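Local coordinates for GTP pyrophosphokinase YjbM (Bacillus subtilis PY79, PDB 5F2V), which makes the alarmone (p)ppGpp by transferring pyrophosphate from ATP to GTP or GDP, working as a cooperative homotetramer, at residues Glu39-Arg44 against Leu74-Gln79. Sequence-based numbering, arbitrary orientation.
Sequences EFVTGR and LRIMCQ. With APC (diphosphomethylphosphonic acid adenosyl ester), chain Q.
T42 and R75 pair their backbones in both directions, N of R75 lying 2.8 Å from O of T42 and N of T42 3.0 Å from O of R75, which sets strands 40-44 and 74-78 antiparallel (164° between axes). The register slips at one end: E39 N donates to M77 O at 2.6 Å, whereas the F40 N bond to the same oxygen is weak, so E39 and F40 together oppose M77 as a classic beta bulge. Within the bulge, M77 CB lies over one face of the F40 ring, 4.3 Å from its centroid, with SD oblique in a Met-aromatic contact. The tight part is the buried apolar face of V41, L74 and I76: V41 CG1 meets L74 CD2 at 4.0 Å, and L74 and I76 rest on L22 of helix 3-29. The bulge end is looser. There E39 is partly exposed, its carboxylate tilted 23° from the Q79 amide, and E39 OE1 to Q79 NE2 is a poorly angled 3.3 Å, not a hydrogen bond; Q79 is buried and packs on F147 of a neighbouring subunit. E39 and F40 bind the allosteric activator pppGpp, shared between subunits.

Toward the nucleotide, the purine is sandwiched between two guanidinium groups: R44 has C8 of the analogue over one face, R75 has N3 over one of its own. R75 also bonds Q139 through NE. The bend at chi2 (-76°) brings the R44 guanidinium over the C8 side of the purine, where R44 NE reaches the ribose O4' at 2.9 Å, and NH2 forms a salt bridge with D70. Shortening R44 to an alanine is likely to strip this side of the purine, cost O4' this donor and leave D70 without this mate. L74 O accepts a hydrogen bond from adenine N6 at 3.1 Å, and the two strands together line the adenine pocket of the RelA/SpoT synthetase.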
ATOM      1  N   GLU C  39     -12.537  12.988   2.861  1.00 39.65           N
ATOM      2  CA  GLU C  39     -12.927  11.652   3.263  1.00 40.92           C
ATOM      3  C   GLU C  39     -11.964  10.644   2.638  1.00 39.15           C
ATOM      4  O   GLU C  39     -11.333   9.877   3.343  1.00 39.05           O
ATOM      5  CB  GLU C  39     -14.379  11.368   2.875  1.00 40.12           C
ATOM      6  CG  GLU C  39     -15.033  10.285   3.706  1.00 40.54           C
ATOM      7  CD  GLU C  39     -15.156  10.663   5.169  1.00 49.09           C
ATOM      8  OE1 GLU C  39     -15.045  11.868   5.505  1.00 49.54           O
ATOM      9  OE2 GLU C  39     -15.368   9.744   5.987  1.00 57.11           O
ATOM     10  N   PHE C  40     -11.831  10.644   1.319  1.00 34.66           N
ATOM     11  CA  PHE C  40     -10.722   9.911   0.756  1.00 35.50           C
ATOM     12  C   PHE C  40     -10.230  10.426  -0.604  1.00 35.73           C
ATOM     13  O   PHE C  40     -10.751  11.392  -1.144  1.00 37.32           O
ATOM     14  CB  PHE C  40     -11.065   8.424   0.685  1.00 35.77           C
ATOM     15  CG  PHE C  40     -12.188   8.076  -0.236  1.00 38.73           C
ATOM     16  CD1 PHE C  40     -13.515   8.139   0.199  1.00 43.87           C
ATOM     17  CD2 PHE C  40     -11.925   7.591  -1.509  1.00 38.75           C
ATOM     18  CE1 PHE C  40     -14.567   7.770  -0.643  1.00 41.04           C
ATOM     19  CE2 PHE C  40     -12.977   7.223  -2.366  1.00 41.71           C
ATOM     20  CZ  PHE C  40     -14.302   7.318  -1.929  1.00 38.28           C
ATOM     21  N   VAL C  41      -9.183   9.790  -1.118  1.00 29.76           N
ATOM     22  CA  VAL C  41      -8.536  10.203  -2.344  1.00 27.99           C
ATOM     23  C   VAL C  41      -8.369   9.023  -3.284  1.00 29.46           C
ATOM     24  O   VAL C  41      -8.034   7.935  -2.854  1.00 35.76           O
ATOM     25  CB  VAL C  41      -7.144  10.802  -2.077  1.00 29.95           C
ATOM     26  CG1 VAL C  41      -6.503  11.197  -3.379  1.00 32.51           C
ATOM     27  CG2 VAL C  41      -7.219  11.983  -1.125  1.00 25.56           C
ATOM     28  N   THR C  42      -8.604   9.231  -4.570  1.00 30.69           N
ATOM     29  CA  THR C  42      -8.287   8.221  -5.568  1.00 28.94           C
ATOM     30  C   THR C  42      -7.631   8.899  -6.738  1.00 29.83           C
ATOM     31  O   THR C  42      -7.669  10.123  -6.852  1.00 32.42           O
ATOM     32  CB  THR C  42      -9.519   7.472  -6.080  1.00 30.15           C
ATOM     33  OG1 THR C  42     -10.357   8.381  -6.802  1.00 34.95           O
ATOM     34  CG2 THR C  42     -10.290   6.874  -4.934  1.00 32.01           C
ATOM     35  N   GLY C  43      -7.042   8.104  -7.618  1.00 29.99           N
ATOM     36  CA  GLY C  43      -6.363   8.639  -8.773  1.00 27.83           C
ATOM     37  C   GLY C  43      -6.470   7.642  -9.891  1.00 30.71           C
ATOM     38  O   GLY C  43      -6.789   6.473  -9.674  1.00 31.65           O
ATOM     39  N   ARG C  44      -6.200   8.096 -11.103  1.00 32.73           N
ATOM     40  CA  ARG C  44      -6.191   7.186 -12.226  1.00 31.01           C
ATOM     41  C   ARG C  44      -5.441   7.801 -13.413  1.00 31.61           C
ATOM     42  O   ARG C  44      -5.427   9.031 -13.577  1.00 28.44           O
ATOM     43  CB  ARG C  44      -7.631   6.814 -12.574  1.00 26.62           C
ATOM     44  CG  ARG C  44      -8.033   7.027 -14.002  1.00 30.65           C
ATOM     45  CD  ARG C  44      -8.253   8.468 -14.231  1.00 31.47           C
ATOM     46  NE  ARG C  44      -8.918   8.722 -15.481  1.00 32.94           N
ATOM     47  CZ  ARG C  44      -8.731   9.819 -16.205  1.00 38.30           C
ATOM     48  NH1 ARG C  44      -7.855  10.730 -15.816  1.00 31.57           N
ATOM     49  NH2 ARG C  44      -9.410   9.987 -17.334  1.00 42.88           N
ATOM     50  N   LEU C  74      -6.791  12.996 -10.239  1.00 28.32           N
ATOM     51  CA  LEU C  74      -7.086  12.644  -8.866  1.00 30.35           C
ATOM     52  C   LEU C  74      -8.505  13.084  -8.496  1.00 32.30           C
ATOM     53  O   LEU C  74      -9.057  14.016  -9.071  1.00 32.00           O
ATOM     54  CB  LEU C  74      -6.070  13.262  -7.911  1.00 31.12           C
ATOM     55  CG  LEU C  74      -4.754  12.509  -7.712  1.00 32.22           C
ATOM     56  CD1 LEU C  74      -3.759  12.919  -8.776  1.00 33.09           C
ATOM     57  CD2 LEU C  74      -4.212  12.776  -6.319  1.00 30.31           C
ATOM     58  N   ARG C  75      -9.094  12.394  -7.533  1.00 33.59           N
ATOM     59  CA  ARG C  75     -10.439  12.710  -7.095  1.00 30.85           C
ATOM     60  C   ARG C  75     -10.479  12.754  -5.578  1.00 32.80           C
ATOM     61  O   ARG C  75     -10.195  11.766  -4.910  1.00 33.63           O
ATOM     62  CB  ARG C  75     -11.435  11.692  -7.632  1.00 31.64           C
ATOM     63  CG  ARG C  75     -12.885  12.016  -7.290  1.00 31.99           C
ATOM     64  CD  ARG C  75     -13.864  11.077  -7.987  1.00 33.90           C
ATOM     65  NE  ARG C  75     -13.800  11.208  -9.440  1.00 29.79           N
ATOM     66  CZ  ARG C  75     -13.985  10.190 -10.262  1.00 32.25           C
ATOM     67  NH1 ARG C  75     -14.238   8.995  -9.754  1.00 34.08           N
ATOM     68  NH2 ARG C  75     -13.911  10.355 -11.576  1.00 36.02           N
ATOM     69  N   ILE C  76     -10.809  13.923  -5.048  1.00 31.28           N
ATOM     70  CA  ILE C  76     -10.879  14.153  -3.615  1.00 32.20           C
ATOM     71  C   ILE C  76     -12.353  14.132  -3.204  1.00 35.47           C
ATOM     72  O   ILE C  76     -13.176  14.830  -3.804  1.00 35.11           O
ATOM     73  CB  ILE C  76     -10.208  15.498  -3.243  1.00 29.95           C
ATOM     74  CG1 ILE C  76      -8.707  15.450  -3.563  1.00 35.59           C
ATOM     75  CG2 ILE C  76     -10.444  15.840  -1.789  1.00 32.54           C
ATOM     76  CD1 ILE C  76      -7.937  16.729  -3.221  1.00 36.63           C
ATOM     77  N   MET C  77     -12.691  13.317  -2.208  1.00 35.54           N
ATOM     78  CA  MET C  77     -14.085  13.166  -1.773  1.00 37.45           C
ATOM     79  C   MET C  77     -14.323  13.732  -0.367  1.00 40.95           C
ATOM     80  O   MET C  77     -13.486  13.548   0.535  1.00 39.72           O
ATOM     81  CB  MET C  77     -14.494  11.696  -1.815  1.00 33.87           C
ATOM     82  CG  MET C  77     -15.580  11.366  -2.823  1.00 36.27           C
ATOM     83  SD  MET C  77     -14.968  10.997  -4.477  1.00 45.06           S
ATOM     84  CE  MET C  77     -13.959   9.560  -4.164  1.00 36.27           C
ATOM     85  N   CYS C  78     -15.448  14.434  -0.186  1.00 36.14           N
ATOM     86  CA  CYS C  78     -15.783  15.026   1.112  1.00 37.81           C
ATOM     87  C   CYS C  78     -17.200  14.733   1.530  1.00 40.40           C
ATOM     88  O   CYS C  78     -18.060  14.466   0.694  1.00 41.32           O
ATOM     89  CB  CYS C  78     -15.600  16.542   1.115  1.00 39.85           C
ATOM     90  SG  CYS C  78     -14.736  17.268  -0.292  1.00 44.80           S
ATOM     91  N   GLN C  79     -17.443  14.800   2.836  1.00 46.89           N
ATOM     92  CA  GLN C  79     -18.782  14.599   3.379  1.00 42.18           C
ATOM     93  C   GLN C  79     -19.689  15.744   2.968  1.00 41.82           C
ATOM     94  O   GLN C  79     -20.799  15.522   2.490  1.00 46.89           O
ATOM     95  CB  GLN C  79     -18.739  14.476   4.902  1.00 42.40           C
ATOM     96  CG  GLN C  79     -18.294  13.106   5.398  1.00 46.50           C
ATOM     97  CD  GLN C  79     -17.896  13.109   6.865  1.00 53.19           C
ATOM     98  OE1 GLN C  79     -17.710  14.166   7.468  1.00 50.83           O
ATOM     99  NE2 GLN C  79     -17.747  11.921   7.444  1.00 58.79           N
TER
HETATM  100  PG  APC Q 301     -13.801  12.793 -20.328  1.00 53.48           P
HETATM  101  O1G APC Q 301     -13.036  13.944 -20.849  1.00 59.19           O
HETATM  102  O2G APC Q 301     -15.028  12.712 -21.158  1.00 54.89           O
HETATM  103  O3G APC Q 301     -12.887  11.684 -20.688  1.00 38.97           O
HETATM  104  PB  APC Q 301     -12.815  13.149 -17.798  1.00 60.98           P
HETATM  105  O1B APC Q 301     -13.223  14.053 -16.638  1.00 52.43           O
HETATM  106  O2B APC Q 301     -11.745  13.868 -18.604  1.00 43.82           O
HETATM  107  O3B APC Q 301     -14.086  12.910 -18.773  1.00 58.22           O
HETATM  108  PA  APC Q 301     -13.207  10.127 -17.702  1.00 53.07           P
HETATM  109  O1A APC Q 301     -14.271  10.054 -16.623  1.00 44.70           O
HETATM  110  O2A APC Q 301     -14.106  10.541 -18.802  1.00 33.96           O
HETATM  111  C3A APC Q 301     -12.268  11.570 -17.087  1.00 44.71           C
HETATM  112  O5' APC Q 301     -12.231   8.769 -18.035  1.00 30.03           O
HETATM  113  C5' APC Q 301     -12.493   7.373 -17.753  1.00 23.13           C
HETATM  114  C4' APC Q 301     -12.435   6.760 -16.316  1.00 30.32           C
HETATM  115  O4' APC Q 301     -11.546   7.409 -15.332  1.00 37.85           O
HETATM  116  C3' APC Q 301     -13.679   6.679 -15.461  1.00 41.23           C
HETATM  117  O3' APC Q 301     -13.748   5.428 -14.713  1.00 37.05           O
HETATM  118  C2' APC Q 301     -13.641   7.678 -14.380  1.00 40.66           C
HETATM  119  O2' APC Q 301     -14.442   7.286 -13.230  1.00 39.51           O
HETATM  120  C1' APC Q 301     -12.214   7.705 -14.037  1.00 33.84           C
HETATM  121  N9  APC Q 301     -11.744   8.981 -13.644  1.00 34.67           N
HETATM  122  C8  APC Q 301     -11.783   9.913 -14.540  1.00 35.90           C
HETATM  123  N7  APC Q 301     -11.260  11.102 -14.082  1.00 31.94           N
HETATM  124  C5  APC Q 301     -10.838  10.771 -12.726  1.00 33.04           C
HETATM  125  C6  APC Q 301     -10.210  11.488 -11.683  1.00 33.51           C
HETATM  126  N6  APC Q 301      -9.866  12.867 -11.809  1.00 29.14           N
HETATM  127  N1  APC Q 301      -9.965  10.827 -10.549  1.00 29.95           N
HETATM  128  C2  APC Q 301     -10.303   9.538 -10.398  1.00 33.43           C
HETATM  129  N3  APC Q 301     -10.893   8.778 -11.339  1.00 34.28           N
HETATM  130  C4  APC Q 301     -11.177   9.363 -12.510  1.00 33.10           C